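Local coordinates for spindle assembly abnormal protein 6 (Caenorhabditis elegans, PDB 4G79) that builds the central scaffold of the centriole, linking homodimers through its globular N-terminal domain so that the organelle acquires ninefold symmetry, at residues A[120-125]-A[131-136]; A[74-79]-A[90-95]; A[65-70]-A[116-121]. All blocks are in the same frame, centred on the assembly; numbering follows the deposited sequence. Where two conformers were deposited one is given.

Interaction 1: A[120-125]-A[131-136]; sequences FELFSK and GKIFSI
The Phe-123 ring carries Lys-132 over one face, with CG of Lys-132 4.3 Å from the ring centroid in a CH-pi contact. On the other side of the sheet, CZ of Phe-134 lies at the edge of the Phe-120 ring, near its plane. The Phe-134 ring meets CD2 of Leu-122 obliquely through its CE1, 3.8 Å away. These residues belong to a beta hairpin of the SAS-6 N-terminal domain. Phe-120 and Ile-136 form a hydrogen-bonded pair, and Phe-120 N donates to Ile-136 O at 2.9 Å. Ile-133 and Phe-134 both lie opposite Leu-122, a classic beta bulge. N of Leu-122 donates to Phe-134 O, while Leu-122 O accepts from Ile-133 N at 2.7 Å. Beyond the bulge, Ser-124 N reaches Gly-131 O from 45° above the carbonyl plane. CD1 of Ile-133 rests on CG of Leu-122 at 3.9 Å. The side chain of Ile-133 also packs on Ile-128 of the second subunit. Lys-132 bends at chi3 (-100°) after crossing Phe-123, which brings NZ to 3.4 Å from OE2 of Glu-121. This salt bridge is weak, so backbone bonds and apolar packing probably hold the hairpin more than charge does.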
ATOM      1  N   PHE A 120       0.790  15.466   0.288  1.00 31.27           N
ATOM      2  CA  PHE A 120      -0.092  15.134   1.386  1.00 29.37           C
ATOM      3  C   PHE A 120      -0.245  13.607   1.312  1.00 33.15           C
ATOM      4  O   PHE A 120      -0.698  13.094   0.282  1.00 30.82           O
ATOM      5  CB  PHE A 120      -1.442  15.880   1.232  1.00 30.81           C
ATOM      6  CG  PHE A 120      -2.520  15.486   2.221  1.00 32.74           C
ATOM      7  CD1 PHE A 120      -3.365  14.416   1.964  1.00 34.85           C
ATOM      8  CD2 PHE A 120      -2.688  16.191   3.413  1.00 35.32           C
ATOM      9  CE1 PHE A 120      -4.367  14.059   2.878  1.00 35.01           C
ATOM     10  CE2 PHE A 120      -3.704  15.853   4.305  1.00 36.72           C
ATOM     11  CZ  PHE A 120      -4.522  14.780   4.041  1.00 34.24           C
ATOM     12  N   GLU A 121       0.108  12.905   2.368  1.00 30.43           N
ATOM     13  CA  GLU A 121       0.032  11.445   2.389  1.00 29.79           C
ATOM     14  C   GLU A 121      -0.842  10.990   3.518  1.00 31.90           C
ATOM     15  O   GLU A 121      -0.623  11.407   4.652  1.00 31.14           O
ATOM     16  CB  GLU A 121       1.436  10.851   2.556  1.00 31.93           C
ATOM     17  CG  GLU A 121       2.472  11.313   1.539  1.00 39.91           C
ATOM     18  CD  GLU A 121       3.742  10.480   1.524  1.00 59.54           C
ATOM     19  OE1 GLU A 121       4.299  10.208   2.613  1.00 44.82           O
ATOM     20  OE2 GLU A 121       4.192  10.111   0.417  1.00 61.87           O
ATOM     21  N   LEU A 122      -1.854  10.175   3.209  1.00 28.26           N
ATOM     22  CA  LEU A 122      -2.775   9.637   4.206  1.00 27.08           C
ATOM     23  C   LEU A 122      -2.466   8.158   4.426  1.00 29.70           C
ATOM     24  O   LEU A 122      -2.350   7.428   3.451  1.00 28.53           O
ATOM     25  CB  LEU A 122      -4.241   9.837   3.746  1.00 26.81           C
ATOM     26  CG  LEU A 122      -5.314   9.378   4.748  1.00 31.10           C
ATOM     27  CD1 LEU A 122      -5.173  10.115   6.081  1.00 31.83           C
ATOM     28  CD2 LEU A 122      -6.688   9.633   4.172  1.00 33.43           C
ATOM     29  N   PHE A 123      -2.385   7.715   5.700  1.00 25.33           N
ATOM     30  CA  PHE A 123      -2.073   6.325   6.049  1.00 25.82           C
ATOM     31  C   PHE A 123      -3.047   5.780   6.996  1.00 31.46           C
ATOM     32  O   PHE A 123      -3.677   6.539   7.709  1.00 31.71           O
ATOM     33  CB  PHE A 123      -0.681   6.208   6.721  1.00 27.82           C
ATOM     34  CG  PHE A 123       0.494   6.669   5.897  1.00 29.06           C
ATOM     35  CD1 PHE A 123       0.830   8.023   5.829  1.00 30.54           C
ATOM     36  CD2 PHE A 123       1.306   5.750   5.240  1.00 30.45           C
ATOM     37  CE1 PHE A 123       1.940   8.445   5.098  1.00 31.93           C
ATOM     38  CE2 PHE A 123       2.408   6.176   4.492  1.00 33.39           C
ATOM     39  CZ  PHE A 123       2.725   7.519   4.442  1.00 32.75           C
ATOM     40  N   SER A 124      -3.148   4.456   7.045  1.00 29.29           N
ATOM     41  CA  SER A 124      -3.914   3.746   8.068  1.00 30.83           C
ATOM     42  C   SER A 124      -3.057   2.522   8.457  1.00 32.87           C
ATOM     43  O   SER A 124      -3.117   1.485   7.795  1.00 31.65           O
ATOM     44  CB  SER A 124      -5.306   3.391   7.562  1.00 36.30           C
ATOM     45  OG  SER A 124      -6.060   2.811   8.611  1.00 50.10           O
ATOM     46  N   LYS A 125      -2.161   2.696   9.448  1.00 32.98           N
ATOM     47  CA  LYS A 125      -1.186   1.671   9.846  1.00 33.29           C
ATOM     48  C   LYS A 125      -1.831   0.380  10.244  1.00 36.78           C
ATOM     49  O   LYS A 125      -2.964   0.332  10.706  1.00 35.96           O
ATOM     50  CB  LYS A 125      -0.231   2.142  10.978  1.00 38.39           C
ATOM     51  CG  LYS A 125      -0.870   2.344  12.347  1.00 47.80           C
ATOM     52  CD  LYS A 125       0.188   2.421  13.468  1.00 56.82           C
ATOM     53  CE  LYS A 125      -0.440   2.629  14.829  1.00 76.15           C
ATOM     54  NZ  LYS A 125      -1.231   1.450  15.289  1.00 91.50           N
ATOM     55  N   GLY A 131       0.544   1.162   5.656  1.00 29.74           N
ATOM     56  CA  GLY A 131      -0.838   1.250   5.202  1.00 28.33           C
ATOM     57  C   GLY A 131      -1.173   2.558   4.502  1.00 29.97           C
ATOM     58  O   GLY A 131      -2.240   3.129   4.745  1.00 29.34           O
ATOM     59  N   LYS A 132      -0.316   3.005   3.571  1.00 28.08           N
ATOM     60  CA  LYS A 132      -0.615   4.231   2.799  1.00 28.51           C
ATOM     61  C   LYS A 132      -1.925   4.095   2.037  1.00 32.82           C
ATOM     62  O   LYS A 132      -2.140   3.088   1.355  1.00 33.04           O
ATOM     63  CB  LYS A 132       0.506   4.585   1.811  1.00 30.74           C
ATOM     64  CG  LYS A 132       0.360   6.018   1.244  1.00 39.21           C
ATOM     65  CD  LYS A 132       1.174   6.236  -0.016  1.00 45.96           C
ATOM     66  CE  LYS A 132       2.477   6.953   0.202  1.00 63.32           C
ATOM     67  NZ  LYS A 132       3.168   7.238  -1.089  1.00 74.75           N
ATOM     68  N   ILE A 133      -2.819   5.084   2.172  1.00 26.52           N
ATOM     69  CA  ILE A 133      -4.083   5.070   1.440  1.00 26.54           C
ATOM     70  C   ILE A 133      -3.836   5.746   0.091  1.00 31.72           C
ATOM     71  O   ILE A 133      -4.043   5.132  -0.970  1.00 31.54           O
ATOM     72  CB  ILE A 133      -5.213   5.731   2.270  1.00 29.72           C
ATOM     73  CG1 ILE A 133      -5.363   4.991   3.639  1.00 31.63           C
ATOM     74  CG2 ILE A 133      -6.541   5.692   1.474  1.00 30.66           C
ATOM     75  CD1 ILE A 133      -6.387   5.625   4.606  1.00 36.59           C
ATOM     76  N   PHE A 134      -3.350   6.994   0.125  1.00 28.04           N
ATOM     77  CA  PHE A 134      -3.021   7.705  -1.109  1.00 28.25           C
ATOM     78  C   PHE A 134      -2.129   8.859  -0.756  1.00 32.79           C
ATOM     79  O   PHE A 134      -1.942   9.163   0.412  1.00 31.99           O
ATOM     80  CB  PHE A 134      -4.316   8.189  -1.857  1.00 30.34           C
ATOM     81  CG  PHE A 134      -5.043   9.372  -1.244  1.00 31.30           C
ATOM     82  CD1 PHE A 134      -5.951   9.191  -0.208  1.00 32.26           C
ATOM     83  CD2 PHE A 134      -4.829  10.665  -1.719  1.00 35.41           C
ATOM     84  CE1 PHE A 134      -6.593  10.284   0.379  1.00 33.04           C
ATOM     85  CE2 PHE A 134      -5.485  11.763  -1.144  1.00 37.48           C
ATOM     86  CZ  PHE A 134      -6.363  11.567  -0.098  1.00 34.42           C
ATOM     87  N   SER A 135      -1.564   9.482  -1.767  1.00 31.97           N
ATOM     88  CA  SER A 135      -0.804  10.707  -1.638  1.00 33.21           C
ATOM     89  C   SER A 135      -1.212  11.594  -2.805  1.00 36.84           C
ATOM     90  O   SER A 135      -1.555  11.092  -3.874  1.00 35.86           O
ATOM     91  CB  SER A 135       0.705  10.456  -1.593  1.00 39.09           C
ATOM     92  OG  SER A 135       1.220   9.984  -2.822  1.00 50.80           O
ATOM     93  N   ILE A 136      -1.197  12.896  -2.595  1.00 32.25           N
ATOM     94  CA  ILE A 136      -1.542  13.855  -3.635  1.00 33.03           C
ATOM     95  C   ILE A 136      -0.617  15.045  -3.505  1.00 36.43           C
ATOM     96  O   ILE A 136      -0.311  15.457  -2.393  1.00 33.67           O
ATOM     97  CB  ILE A 136      -3.060  14.235  -3.536  1.00 36.31           C
ATOM     98  CG1 ILE A 136      -3.525  15.083  -4.746  1.00 39.77           C
ATOM     99  CG2 ILE A 136      -3.451  14.850  -2.174  1.00 32.04           C
ATOM    100  CD1 ILE A 136      -5.050  15.206  -4.943  1.00 47.23           C
TER

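Interaction 2: A[74-79]-A[90-95]; sequences EKYQIL and DAFPKV
Phe-92 receives Tyr-76 over one face of its ring, in a helix-to-helix contact of the SAS-6 N-terminal domain. Helix 73-83 supplies Tyr-76 and Leu-79, and helix 92-102 supplies Phe-92. Both lie in the alpha part of this alpha-beta domain, beside its beta sheet. Segment 90-95 opens with Asp-90. In one of its two deposited conformers, OD2 of Asp-90 forms a salt bridge to NZ of Lys-94 at 3.5 Å, within the same segment. Next comes Ala-91, whose O accepts from Val-95 N. Both links stay within this part of the chain and do not cross to segment 74-79.

Of this segment, only Phe-92 touches 74-79. Its CG is anti to the backbone N (chi1 177°), and its CB points toward the other helix. CE1 of Tyr-76 sits 3.3 Å above the Phe-92 ring plane, offset toward the rim. The two rings meet aslant, with their planes at 44°. The ring centroids are 4.8 Å apart. The Tyr-76 hydroxyl runs past the root of the Phe-92 ring and is hydrogen-bonded to Val-87 O. That bond satisfies a buried polar atom and fixes the end of the tyrosine. Leu-79 approaches the far end of the same phenylalanine.

Pro-93 follows and, like Phe-92, packs on Leu-53 of strand 51-58, while Leu-85 of the loop after helix 73-83 touches Tyr-76, Leu-79 and Phe-92. Val-95 packs on Ile-128 of the second subunit. Across the helices, the nearest atoms are CE1 of Tyr-76 and CG of Phe-92, at 3.4 Å, and CD2 of Leu-79 stands 4.1 Å from CZ of Phe-92.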
ATOM      1  N   GLU A  74     -11.234  12.106 -14.221  1.00 40.91           N
ATOM      2  CA  GLU A  74     -10.113  11.583 -15.015  1.00 42.60           C
ATOM      3  C   GLU A  74      -8.815  11.501 -14.184  1.00 46.72           C
ATOM      4  O   GLU A  74      -8.114  10.484 -14.253  1.00 46.94           O
ATOM      5  CB  GLU A  74      -9.889  12.445 -16.274  1.00 46.11           C
ATOM      6  CG  GLU A  74     -11.045  12.369 -17.263  1.00 65.73           C
ATOM      7  CD  GLU A  74     -12.296  13.174 -16.942  1.00 85.95           C
ATOM      8  OE1 GLU A  74     -12.254  14.035 -16.028  1.00 50.89           O
ATOM      9  OE2 GLU A  74     -13.323  12.943 -17.623  1.00 82.39           O
ATOM     10  N   LYS A  75      -8.517  12.551 -13.394  1.00 43.13           N
ATOM     11  CA  LYS A  75      -7.319  12.617 -12.553  1.00 42.50           C
ATOM     12  C   LYS A  75      -7.442  11.618 -11.416  1.00 46.01           C
ATOM     13  O   LYS A  75      -6.459  10.960 -11.065  1.00 47.08           O
ATOM     14  CB  LYS A  75      -7.074  14.035 -12.030  1.00 44.84           C
ATOM     15  CG  LYS A  75      -6.538  14.986 -13.090  1.00 59.24           C
ATOM     16  CD  LYS A  75      -6.304  16.388 -12.546  1.00 68.55           C
ATOM     17  CE  LYS A  75      -5.953  17.340 -13.669  1.00 90.53           C
ATOM     18  NZ  LYS A  75      -5.537  18.676 -13.162  1.00105.43           N
ATOM     19  N   TYR A  76      -8.664  11.447 -10.892  1.00 40.75           N
ATOM     20  CA  TYR A  76      -8.939  10.442  -9.866  1.00 38.88           C
ATOM     21  C   TYR A  76      -8.647   9.032 -10.374  1.00 43.86           C
ATOM     22  O   TYR A  76      -8.185   8.209  -9.594  1.00 43.11           O
ATOM     23  CB  TYR A  76     -10.387  10.502  -9.363  1.00 38.38           C
ATOM     24  CG  TYR A  76     -10.647   9.425  -8.339  1.00 35.67           C
ATOM     25  CD1 TYR A  76     -10.092   9.506  -7.063  1.00 34.50           C
ATOM     26  CD2 TYR A  76     -11.321   8.256  -8.684  1.00 35.86           C
ATOM     27  CE1 TYR A  76     -10.226   8.461  -6.150  1.00 33.52           C
ATOM     28  CE2 TYR A  76     -11.451   7.198  -7.781  1.00 35.28           C
ATOM     29  CZ  TYR A  76     -10.906   7.314  -6.508  1.00 37.77           C
ATOM     30  OH  TYR A  76     -11.085   6.309  -5.590  1.00 34.91           O
ATOM     31  N   GLN A  77      -8.957   8.723 -11.656  1.00 41.61           N
ATOM     32  CA  GLN A  77      -8.696   7.388 -12.209  1.00 42.30           C
ATOM     33  C   GLN A  77      -7.196   7.065 -12.160  1.00 47.64           C
ATOM     34  O   GLN A  77      -6.842   5.928 -11.846  1.00 47.53           O
ATOM     35  CB  GLN A  77      -9.241   7.219 -13.642  1.00 44.99           C
ATOM     36  CG  GLN A  77     -10.767   7.326 -13.791  1.00 55.29           C
ATOM     37  CD  GLN A  77     -11.582   6.608 -12.735  1.00 72.67           C
ATOM     38  OE1 GLN A  77     -11.327   5.450 -12.363  1.00 73.27           O
ATOM     39  NE2 GLN A  77     -12.611   7.278 -12.246  1.00 50.41           N
ATOM     40  N   ILE A  78      -6.330   8.064 -12.436  1.00 44.39           N
ATOM     41  CA  ILE A  78      -4.869   7.925 -12.354  1.00 45.65           C
ATOM     42  C   ILE A  78      -4.485   7.655 -10.880  1.00 47.95           C
ATOM     43  O   ILE A  78      -3.746   6.704 -10.593  1.00 47.83           O
ATOM     44  CB  ILE A  78      -4.132   9.171 -12.935  1.00 50.24           C
ATOM     45  CG1 ILE A  78      -4.300   9.238 -14.476  1.00 53.82           C
ATOM     46  CG2 ILE A  78      -2.642   9.158 -12.552  1.00 51.12           C
ATOM     47  CD1 ILE A  78      -3.865  10.571 -15.142  1.00 61.65           C
ATOM     48  N   LEU A  79      -5.037   8.464  -9.958  1.00 41.99           N
ATOM     49  CA  LEU A  79      -4.803   8.337  -8.521  1.00 39.48           C
ATOM     50  C   LEU A  79      -5.193   6.948  -8.009  1.00 40.99           C
ATOM     51  O   LEU A  79      -4.433   6.358  -7.234  1.00 40.64           O
ATOM     52  CB  LEU A  79      -5.575   9.418  -7.737  1.00 37.88           C
ATOM     53  CG  LEU A  79      -5.248   9.481  -6.231  1.00 41.47           C
ATOM     54  CD1 LEU A  79      -4.012  10.299  -5.981  1.00 41.80           C
ATOM     55  CD2 LEU A  79      -6.431  10.004  -5.414  1.00 42.53           C
ATOM     56  N   ASP A  90     -17.128   9.050  -7.160  1.00 37.77           N
ATOM     57  CA  ASP A  90     -18.318   9.465  -6.403  0.50 37.73           C
ATOM     58  C   ASP A  90     -18.221   9.058  -4.919  1.00 41.76           C
ATOM     59  O   ASP A  90     -18.587   9.813  -4.022  1.00 42.18           O
ATOM     60  CB  ASP A  90     -19.570   8.824  -7.035  0.50 40.57           C
ATOM     61  CG  ASP A  90     -20.883   9.312  -6.458  0.50 46.92           C
ATOM     62  OD1 ASP A  90     -21.322  10.416  -6.839  0.50 47.65           O
ATOM     63  OD2 ASP A  90     -21.483   8.576  -5.641  0.50 50.72           O
ATOM     64  N   ALA A  91     -17.775   7.829  -4.675  1.00 38.40           N
ATOM     65  CA  ALA A  91     -17.689   7.290  -3.319  1.00 36.47           C
ATOM     66  C   ALA A  91     -16.432   7.788  -2.590  1.00 37.30           C
ATOM     67  O   ALA A  91     -16.434   7.874  -1.362  1.00 36.91           O
ATOM     68  CB  ALA A  91     -17.685   5.775  -3.375  1.00 38.10           C
ATOM     69  N   PHE A  92     -15.375   8.122  -3.338  1.00 31.21           N
ATOM     70  CA  PHE A  92     -14.087   8.499  -2.749  1.00 30.18           C
ATOM     71  C   PHE A  92     -14.168   9.579  -1.657  1.00 35.82           C
ATOM     72  O   PHE A  92     -13.606   9.297  -0.595  1.00 35.40           O
ATOM     73  CB  PHE A  92     -13.080   8.916  -3.816  1.00 31.27           C
ATOM     74  CG  PHE A  92     -11.747   9.381  -3.285  1.00 30.39           C
ATOM     75  CD1 PHE A  92     -10.863   8.478  -2.689  1.00 32.28           C
ATOM     76  CD2 PHE A  92     -11.323  10.690  -3.481  1.00 32.71           C
ATOM     77  CE1 PHE A  92      -9.603   8.889  -2.261  1.00 31.43           C
ATOM     78  CE2 PHE A  92     -10.062  11.102  -3.049  1.00 34.10           C
ATOM     79  CZ  PHE A  92      -9.218  10.205  -2.424  1.00 32.63           C
ATOM     80  N   PRO A  93     -14.814  10.776  -1.806  1.00 33.69           N
ATOM     81  CA  PRO A  93     -14.784  11.742  -0.681  1.00 33.72           C
ATOM     82  C   PRO A  93     -15.512  11.215   0.566  1.00 34.84           C
ATOM     83  O   PRO A  93     -15.048  11.415   1.669  1.00 33.54           O
ATOM     84  CB  PRO A  93     -15.473  12.990  -1.257  1.00 35.51           C
ATOM     85  CG  PRO A  93     -16.331  12.465  -2.391  1.00 39.09           C
ATOM     86  CD  PRO A  93     -15.527  11.349  -2.977  1.00 35.15           C
ATOM     87  N   LYS A  94     -16.601  10.511   0.379  1.00 33.18           N
ATOM     88  CA  LYS A  94     -17.403   9.931   1.454  1.00 34.27           C
ATOM     89  C   LYS A  94     -16.585   8.949   2.301  1.00 36.11           C
ATOM     90  O   LYS A  94     -16.610   9.014   3.521  1.00 34.63           O
ATOM     91  CB  LYS A  94     -18.629   9.195   0.855  1.00 38.56           C
ATOM     92  CG  LYS A  94     -19.454  10.023  -0.141  1.00 58.58           C
ATOM     93  CD  LYS A  94     -20.569   9.182  -0.769  1.00 70.18           C
ATOM     94  CE  LYS A  94     -21.464   9.999  -1.665  1.00 85.16           C
ATOM     95  NZ  LYS A  94     -22.488   9.150  -2.332  1.00100.85           N
ATOM     96  N   VAL A  95     -15.902   8.017   1.646  1.00 33.84           N
ATOM     97  CA  VAL A  95     -15.115   6.970   2.314  1.00 33.44           C
ATOM     98  C   VAL A  95     -13.890   7.603   2.986  1.00 32.71           C
ATOM     99  O   VAL A  95     -13.562   7.243   4.112  1.00 30.96           O
ATOM    100  CB  VAL A  95     -14.758   5.830   1.306  1.00 38.61           C
ATOM    101  CG1 VAL A  95     -13.973   4.730   1.985  1.00 40.28           C
ATOM    102  CG2 VAL A  95     -16.033   5.221   0.698  1.00 39.23           C
TER

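Interaction 3: A[65-70]-A[116-121]; sequences FLFSET and NFCSFE
Phe-67 and Cys-118 meet in a sulfur-aromatic contact inside the beta-sandwich of the SAS-6 N-terminal domain. Strands 66-71 and 117-123 are not neighbours in the sheet, because strand 132-140 lies between them in its order. No hydrogen bond joins the two segments. They meet through side chains that pack between the strands of the sandwich. Phe-67 points toward segment 116-121, with CG anti to its own carbonyl carbon (chi1 -54°). SG of Cys-118 stands over one face of the ring, 4.2 Å from the centroid and 27° off the ring normal. Cys-118 SG lies between its backbone N and carbonyl carbon (chi1 71°), and this turns the sulfur to the ring. Ile-57 and Ile-109 add apolar contacts to Cys-118, while Leu-111 and Leu-138 touch Phe-67. Phe-117 takes part through its backbone. Its CB points away from segment 65-70, and its ring makes a cation-pi contact with Lys-137. The carbonyl carbon of Asn-116 lies at the edge of the Phe-67 ring. CE1 of Phe-67 comes within 3.8 Å of CA of Phe-117, and CG of Phe-67 is 3.8 Å from SG of Cys-118.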
ATOM      1  N   PHE A  65       2.171  28.678   4.148  1.00 44.30           N
ATOM      2  CA  PHE A  65       1.741  27.290   4.187  1.00 41.51           C
ATOM      3  C   PHE A  65       0.277  27.249   3.762  1.00 44.18           C
ATOM      4  O   PHE A  65      -0.622  27.283   4.591  1.00 43.52           O
ATOM      5  CB  PHE A  65       1.964  26.693   5.586  1.00 42.24           C
ATOM      6  CG  PHE A  65       1.862  25.193   5.637  1.00 42.45           C
ATOM      7  CD1 PHE A  65       0.618  24.561   5.680  1.00 43.10           C
ATOM      8  CD2 PHE A  65       3.004  24.402   5.583  1.00 45.57           C
ATOM      9  CE1 PHE A  65       0.525  23.173   5.715  1.00 43.30           C
ATOM     10  CE2 PHE A  65       2.905  23.008   5.607  1.00 47.27           C
ATOM     11  CZ  PHE A  65       1.669  22.408   5.692  1.00 42.45           C
ATOM     12  N   LEU A  66       0.046  27.305   2.461  1.00 41.07           N
ATOM     13  CA  LEU A  66      -1.287  27.332   1.877  1.00 41.59           C
ATOM     14  C   LEU A  66      -1.208  26.555   0.572  1.00 41.39           C
ATOM     15  O   LEU A  66      -0.540  27.002  -0.365  1.00 41.79           O
ATOM     16  CB  LEU A  66      -1.735  28.810   1.680  1.00 44.87           C
ATOM     17  CG  LEU A  66      -3.200  29.053   1.343  1.00 53.38           C
ATOM     18  CD1 LEU A  66      -4.154  28.227   2.227  1.00 52.75           C
ATOM     19  CD2 LEU A  66      -3.524  30.539   1.386  1.00 60.54           C
ATOM     20  N   PHE A  67      -1.775  25.339   0.553  1.00 35.40           N
ATOM     21  CA  PHE A  67      -1.649  24.476  -0.620  1.00 33.87           C
ATOM     22  C   PHE A  67      -2.963  23.871  -1.027  1.00 33.94           C
ATOM     23  O   PHE A  67      -3.789  23.567  -0.162  1.00 32.50           O
ATOM     24  CB  PHE A  67      -0.640  23.346  -0.351  1.00 33.97           C
ATOM     25  CG  PHE A  67       0.714  23.827   0.121  1.00 35.27           C
ATOM     26  CD1 PHE A  67       1.705  24.155  -0.789  1.00 39.04           C
ATOM     27  CD2 PHE A  67       0.999  23.934   1.479  1.00 36.65           C
ATOM     28  CE1 PHE A  67       2.943  24.636  -0.351  1.00 40.91           C
ATOM     29  CE2 PHE A  67       2.243  24.406   1.914  1.00 40.54           C
ATOM     30  CZ  PHE A  67       3.199  24.771   0.996  1.00 39.51           C
ATOM     31  N   SER A  68      -3.150  23.656  -2.342  1.00 31.11           N
ATOM     32  CA  SER A  68      -4.380  23.018  -2.792  1.00 31.07           C
ATOM     33  C   SER A  68      -4.182  22.249  -4.084  1.00 35.14           C
ATOM     34  O   SER A  68      -3.206  22.439  -4.809  1.00 34.03           O
ATOM     35  CB  SER A  68      -5.498  24.045  -2.975  1.00 35.27           C
ATOM     36  OG  SER A  68      -5.306  24.880  -4.105  1.00 40.95           O
ATOM     37  N   GLU A  69      -5.138  21.386  -4.367  1.00 33.31           N
ATOM     38  CA  GLU A  69      -5.204  20.661  -5.623  1.00 32.58           C
ATOM     39  C   GLU A  69      -6.644  20.285  -5.864  1.00 36.37           C
ATOM     40  O   GLU A  69      -7.417  20.044  -4.920  1.00 33.58           O
ATOM     41  CB  GLU A  69      -4.285  19.417  -5.662  1.00 33.62           C
ATOM     42  CG  GLU A  69      -4.314  18.610  -6.967  1.00 39.19           C
ATOM     43  CD  GLU A  69      -3.926  19.363  -8.229  1.00 54.50           C
ATOM     44  OE1 GLU A  69      -2.933  18.959  -8.874  1.00 62.84           O
ATOM     45  OE2 GLU A  69      -4.609  20.355  -8.577  1.00 50.34           O
ATOM     46  N   THR A  70      -7.001  20.261  -7.134  1.00 36.44           N
ATOM     47  CA  THR A  70      -8.348  19.901  -7.541  0.50 37.27           C
ATOM     48  C   THR A  70      -8.253  18.534  -8.248  1.00 41.69           C
ATOM     49  O   THR A  70      -7.285  18.274  -8.962  1.00 42.52           O
ATOM     50  CB  THR A  70      -8.957  21.083  -8.347  0.50 50.59           C
ATOM     51  OG1 THR A  70     -10.380  21.029  -8.360  0.50 50.83           O
ATOM     52  CG2 THR A  70      -8.379  21.242  -9.744  0.50 53.84           C
ATOM     53  N   ASN A 116       6.842  25.525  -2.761  1.00 51.25           N
ATOM     54  CA  ASN A 116       6.078  25.631  -4.011  1.00 51.67           C
ATOM     55  C   ASN A 116       4.959  24.596  -4.019  1.00 52.00           C
ATOM     56  O   ASN A 116       3.937  24.758  -4.694  1.00 50.71           O
ATOM     57  CB  ASN A 116       6.985  25.436  -5.225  1.00 55.50           C
ATOM     58  CG  ASN A 116       7.915  26.594  -5.512  1.00 73.34           C
ATOM     59  OD1 ASN A 116       7.526  27.768  -5.469  1.00 56.46           O
ATOM     60  ND2 ASN A 116       9.159  26.278  -5.855  1.00 63.89           N
ATOM     61  N   PHE A 117       5.166  23.519  -3.247  1.00 47.50           N
ATOM     62  CA  PHE A 117       4.235  22.404  -3.135  1.00 45.41           C
ATOM     63  C   PHE A 117       4.556  21.547  -1.917  1.00 47.06           C
ATOM     64  O   PHE A 117       5.589  21.712  -1.265  1.00 45.80           O
ATOM     65  CB  PHE A 117       4.312  21.533  -4.414  1.00 48.73           C
ATOM     66  CG  PHE A 117       5.694  20.995  -4.719  1.00 53.27           C
ATOM     67  CD1 PHE A 117       6.138  19.804  -4.148  1.00 56.30           C
ATOM     68  CD2 PHE A 117       6.540  21.666  -5.592  1.00 58.30           C
ATOM     69  CE1 PHE A 117       7.424  19.317  -4.419  1.00 59.01           C
ATOM     70  CE2 PHE A 117       7.821  21.175  -5.868  1.00 63.57           C
ATOM     71  CZ  PHE A 117       8.250  19.999  -5.289  1.00 60.86           C
ATOM     72  N   CYS A 118       3.678  20.589  -1.655  1.00 42.98           N
ATOM     73  CA  CYS A 118       3.848  19.588  -0.642  1.00 42.09           C
ATOM     74  C   CYS A 118       3.151  18.337  -1.108  1.00 42.93           C
ATOM     75  O   CYS A 118       2.257  18.399  -1.952  1.00 40.33           O
ATOM     76  CB  CYS A 118       3.310  20.064   0.703  1.00 42.60           C
ATOM     77  SG  CYS A 118       1.509  20.163   0.781  1.00 45.18           S
ATOM     78  N   SER A 119       3.559  17.203  -0.557  1.00 40.01           N
ATOM     79  CA  SER A 119       2.900  15.938  -0.803  1.00 38.31           C
ATOM     80  C   SER A 119       2.100  15.646   0.434  1.00 38.06           C
ATOM     81  O   SER A 119       2.643  15.714   1.526  1.00 36.89           O
ATOM     82  CB  SER A 119       3.921  14.845  -1.097  1.00 44.40           C
ATOM     83  OG  SER A 119       3.296  13.577  -1.200  1.00 53.00           O
ATOM     84  N   PHE A 120       0.790  15.466   0.288  1.00 31.27           N
ATOM     85  CA  PHE A 120      -0.092  15.134   1.386  1.00 29.37           C
ATOM     86  C   PHE A 120      -0.245  13.607   1.312  1.00 33.15           C
ATOM     87  O   PHE A 120      -0.698  13.094   0.282  1.00 30.82           O
ATOM     88  CB  PHE A 120      -1.442  15.880   1.232  1.00 30.81           C
ATOM     89  CG  PHE A 120      -2.520  15.486   2.221  1.00 32.74           C
ATOM     90  CD1 PHE A 120      -3.365  14.416   1.964  1.00 34.85           C
ATOM     91  CD2 PHE A 120      -2.688  16.191   3.413  1.00 35.32           C
ATOM     92  CE1 PHE A 120      -4.367  14.059   2.878  1.00 35.01           C
ATOM     93  CE2 PHE A 120      -3.704  15.853   4.305  1.00 36.72           C
ATOM     94  CZ  PHE A 120      -4.522  14.780   4.041  1.00 34.24           C
ATOM     95  N   GLU A 121       0.108  12.905   2.368  1.00 30.43           N
ATOM     96  CA  GLU A 121       0.032  11.445   2.389  1.00 29.79           C
ATOM     97  C   GLU A 121      -0.842  10.990   3.518  1.00 31.90           C
ATOM     98  O   GLU A 121      -0.623  11.407   4.652  1.00 31.14           O
ATOM     99  CB  GLU A 121       1.436  10.851   2.556  1.00 31.93           C
ATOM    100  CG  GLU A 121       2.472  11.313   1.539  1.00 39.91           C
ATOM    101  CD  GLU A 121       3.742  10.480   1.524  1.00 59.54           C
ATOM    102  OE1 GLU A 121       4.299  10.208   2.613  1.00 44.82           O
ATOM    103  OE2 GLU A 121       4.192  10.111   0.417  1.00 61.87           O
TER

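Interactions 1 and 3 share Phe-120 and Glu-121 on strand 117-123. Their centres are about 14 Å apart. Strand 132-140 pairs with strand 117-123 in interaction 1 and also borders strand 66-71 of interaction 3. CD1 of Ile-136 packs on CG of Glu-69 at 4.0 Å. The centre of interaction 2 is about 14 Å from that of interaction 1. CE1 of Phe-134 is 3.8 Å from CZ of Phe-92, and these rings meet edge-to-face. CD2 of Phe-134 is 4.1 Å from CD2 of Leu-79. Phe-134 therefore joins the hairpin to both helices. The centres of interactions 2 and 3 are about 17 Å apart. Glycerol, probably from the crystallisation liquor, lies about 4 Å from the Phe-123 side chain and also hydrogen-bonds Asn-116 OD1.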